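Local coordinates for sulfate transporter sulfate transporter family protein (Wolinella succinogenes, PDB 4DGF) that probably helps move sulfate or related anions across the membrane, this piece being the STAS domain of a SulP-family transporter, at residues R95-L100 against G104-L109. Sequence-based numbering, arbitrary orientation. Where two conformers were deposited one is given.
Sequences RLYGAL and GFIEAL
A Schellman motif closes helix 94-103 of the STAS domain, and through it Leu100 meets Phe105 and Ile106 at the start of the short helix 105-109. Gly104, with positive phi (96°), ends the first helix and also takes the N-cap position of the second, so the chain turns sharply, and the axes of segments 95-100 and 105-109 stand 81° apart. The amide N of Phe105 gives a hydrogen bond to the carbonyl O of Leu100 at 3.0 Å, bent at the hydrogen (144°) although the donor lies nearly in line with the C=O. This bond fixes the first residue of the new helix against the last turn of the old one.

Beyond the turn, Ile106 fills the angle between the helices. With CG1 of Ile106 anti to its carbonyl carbon, that branch is carried back toward helix 94-103 and lies over one face of the Tyr97 ring, off-centre toward the rim, in a CH-pi contact 4.3 Å from the centroid. CD1 of Ile106 reaches CD1 of Tyr97 at 3.7 Å and also touches CB of Leu100, while CG2 of Ile106 lies 3.6 Å from OH of Tyr97. Cutting Ile106 back to an alanine would remove both branches, and is likely to strip this ring face and the flank of Leu100 of their apolar cover and let the tyrosine turn more freely.

Leu100 CD2 approaches Phe105 CD2 more loosely, at 4.2 Å. Both side chains rest on Leu73 of helix 67-83, where Phe105 also packs edge-to-face with Trp74, and Leu100 further touches Leu89 of the edge strand 86-90, joining the helical corner to the parallel sheet.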
ATOM      1  N   ARG A  95       6.513  -9.108 -11.116  1.00 16.71           N
ATOM      2  CA  ARG A  95       5.308  -9.406 -11.870  1.00 18.01           C
ATOM      3  C   ARG A  95       4.181  -8.458 -11.471  1.00 16.15           C
ATOM      4  O   ARG A  95       3.515  -7.851 -12.329  1.00 14.78           O
ATOM      5  CB  ARG A  95       4.921 -10.843 -11.645  1.00 19.53           C
ATOM      6  CG  ARG A  95       3.570 -11.043 -12.293  1.00 22.46           C
ATOM      7  CD  ARG A  95       3.113 -12.425 -11.986  1.00 26.85           C
ATOM      8  NE  ARG A  95       1.874 -12.505 -12.762  1.00 26.79           N
ATOM      9  CZ  ARG A  95       1.237 -13.622 -13.051  1.00 32.12           C
ATOM     10  NH1 ARG A  95       1.696 -14.779 -12.578  1.00 33.30           N
ATOM     11  NH2 ARG A  95       0.092 -13.537 -13.728  1.00 27.20           N
ATOM     12  N   LEU A  96       4.031  -8.218 -10.162  1.00 14.02           N
ATOM     13  CA  LEU A  96       2.993  -7.209  -9.806  1.00 13.11           C
ATOM     14  C   LEU A  96       3.242  -5.816 -10.382  1.00 11.85           C
ATOM     15  O   LEU A  96       2.293  -5.103 -10.828  1.00 12.55           O
ATOM     16  CB  LEU A  96       2.827  -7.176  -8.276  1.00 12.56           C
ATOM     17  CG  LEU A  96       1.761  -6.172  -7.833  1.00 11.43           C
ATOM     18  CD1 LEU A  96       0.389  -6.609  -8.332  1.00 12.71           C
ATOM     19  CD2 LEU A  96       1.691  -6.291  -6.303  1.00 12.39           C
ATOM     20  N   TYR A  97       4.484  -5.378 -10.346  1.00 12.03           N
ATOM     21  CA  TYR A  97       4.845  -4.061 -10.824  1.00 13.90           C
ATOM     22  C   TYR A  97       4.430  -3.972 -12.323  1.00 14.18           C
ATOM     23  O   TYR A  97       3.868  -2.965 -12.736  1.00 16.25           O
ATOM     24  CB  TYR A  97       6.386  -3.876 -10.692  1.00 15.77           C
ATOM     25  CG  TYR A  97       6.860  -2.528 -11.180  1.00 18.09           C
ATOM     26  CD1 TYR A  97       6.965  -1.453 -10.324  1.00 23.53           C
ATOM     27  CD2 TYR A  97       7.182  -2.369 -12.511  1.00 21.67           C
ATOM     28  CE1 TYR A  97       7.448  -0.230 -10.789  1.00 23.28           C
ATOM     29  CE2 TYR A  97       7.643  -1.163 -12.965  1.00 24.48           C
ATOM     30  CZ  TYR A  97       7.756  -0.094 -12.085  1.00 26.56           C
ATOM     31  OH  TYR A  97       8.221   1.145 -12.533  1.00 29.84           O
ATOM     32  N   GLY A  98       4.721  -5.049 -13.048  1.00 14.22           N
ATOM     33  CA  GLY A  98       4.418  -5.056 -14.490  1.00 16.03           C
ATOM     34  C   GLY A  98       2.904  -4.851 -14.698  1.00 15.46           C
ATOM     35  O   GLY A  98       2.532  -4.085 -15.590  1.00 17.08           O
ATOM     36  N   ALA A  99       2.065  -5.509 -13.871  1.00 13.20           N
ATOM     37  CA  ALA A  99       0.590  -5.394 -13.973  1.00 13.20           C
ATOM     38  C   ALA A  99       0.230  -3.924 -13.668  1.00 12.53           C
ATOM     39  O   ALA A  99      -0.519  -3.290 -14.396  1.00 13.88           O
ATOM     40  CB  ALA A  99      -0.122  -6.399 -13.060  1.00 13.54           C
ATOM     41  N   LEU A 100       0.723  -3.413 -12.532  1.00 11.49           N
ATOM     42  CA  LEU A 100       0.348  -2.095 -12.099  1.00 12.48           C
ATOM     43  C   LEU A 100       0.855  -1.067 -13.103  1.00 13.28           C
ATOM     44  O   LEU A 100       0.165  -0.092 -13.317  1.00 14.69           O
ATOM     45  CB  LEU A 100       1.053  -1.773 -10.733  1.00 12.37           C
ATOM     46  CG  LEU A 100       0.533  -2.618  -9.595  1.00 14.22           C
ATOM     47  CD1 LEU A 100       1.331  -2.293  -8.317  1.00 12.34           C
ATOM     48  CD2 LEU A 100      -0.959  -2.360  -9.325  1.00 12.96           C
ATOM     49  N   GLY A 104      -1.405   1.577 -15.546  1.00 14.91           N
ATOM     50  CA  GLY A 104      -1.188   3.009 -15.431  1.00 18.28           C
ATOM     51  C   GLY A 104      -1.025   3.536 -14.015  1.00 18.80           C
ATOM     52  O   GLY A 104      -0.943   4.760 -13.773  1.00 18.72           O
ATOM     53  N   PHE A 105      -1.033   2.593 -13.065  1.00 16.38           N
ATOM     54  CA  PHE A 105      -1.079   2.986 -11.675  1.00 15.24           C
ATOM     55  C   PHE A 105       0.302   3.471 -11.181  1.00 16.25           C
ATOM     56  O   PHE A 105       0.337   4.416 -10.364  1.00 16.18           O
ATOM     57  CB  PHE A 105      -1.520   1.791 -10.769  1.00 14.62           C
ATOM     58  CG  PHE A 105      -1.750   2.213  -9.351  1.00 12.71           C
ATOM     59  CD1 PHE A 105      -2.770   3.105  -9.128  1.00 12.66           C
ATOM     60  CD2 PHE A 105      -1.024   1.731  -8.275  1.00 12.59           C
ATOM     61  CE1 PHE A 105      -3.082   3.503  -7.832  1.00 12.49           C
ATOM     62  CE2 PHE A 105      -1.298   2.161  -6.948  1.00 13.34           C
ATOM     63  CZ  PHE A 105      -2.333   3.098  -6.775  1.00 13.06           C
ATOM     64  N   ILE A 106       1.372   2.867 -11.664  1.00 14.78           N
ATOM     65  CA  ILE A 106       2.755   3.271 -11.265  1.00 17.44           C
ATOM     66  C   ILE A 106       2.973   4.759 -11.635  1.00 20.43           C
ATOM     67  O   ILE A 106       3.439   5.538 -10.786  1.00 21.13           O
ATOM     68  CB  ILE A 106       3.859   2.406 -11.862  1.00 17.97           C
ATOM     69  CG1 ILE A 106       3.688   0.935 -11.460  1.00 17.41           C
ATOM     70  CG2 ILE A 106       5.252   2.997 -11.515  1.00 19.03           C
ATOM     71  CD1 ILE A 106       3.884   0.599  -9.932  1.00 17.88           C
ATOM     72  N   GLU A 107       2.621   5.164 -12.848  0.50 21.78           N
ATOM     73  CA  GLU A 107       2.886   6.572 -13.231  0.50 24.10           C
ATOM     74  C   GLU A 107       1.951   7.488 -12.463  0.50 23.83           C
ATOM     75  O   GLU A 107       2.296   8.642 -12.203  0.50 26.04           O
ATOM     76  CB  GLU A 107       2.777   6.798 -14.738  0.50 26.51           C
ATOM     77  CG  GLU A 107       3.697   5.918 -15.575  0.50 29.83           C
ATOM     78  CD  GLU A 107       3.895   6.379 -17.014  0.50 31.68           C
ATOM     79  OE1 GLU A 107       2.901   6.635 -17.745  0.50 31.50           O
ATOM     80  OE2 GLU A 107       5.067   6.440 -17.436  0.50 31.08           O
ATOM     81  N   ALA A 108       0.787   6.978 -12.046  1.00 21.51           N
ATOM     82  CA  ALA A 108      -0.165   7.857 -11.300  1.00 19.91           C
ATOM     83  C   ALA A 108       0.239   8.053  -9.857  1.00 22.77           C
ATOM     84  O   ALA A 108       0.091   9.156  -9.262  1.00 22.39           O
ATOM     85  CB  ALA A 108      -1.594   7.342 -11.369  1.00 22.27           C
ATOM     86  N   LEU A 109       0.794   6.993  -9.263  1.00 18.98           N
ATOM     87  CA  LEU A 109       1.166   7.067  -7.846  1.00 19.36           C
ATOM     88  C   LEU A 109       2.514   7.720  -7.701  1.00 20.60           C
ATOM     89  O   LEU A 109       2.784   8.508  -6.763  1.00 21.15           O
ATOM     90  CB  LEU A 109       1.280   5.618  -7.299  1.00 18.28           C
ATOM     91  CG  LEU A 109       1.567   5.569  -5.790  1.00 18.31           C
ATOM     92  CD1 LEU A 109       0.432   6.248  -4.991  1.00 18.19           C
ATOM     93  CD2 LEU A 109       1.758   4.134  -5.404  1.00 18.76           C
TER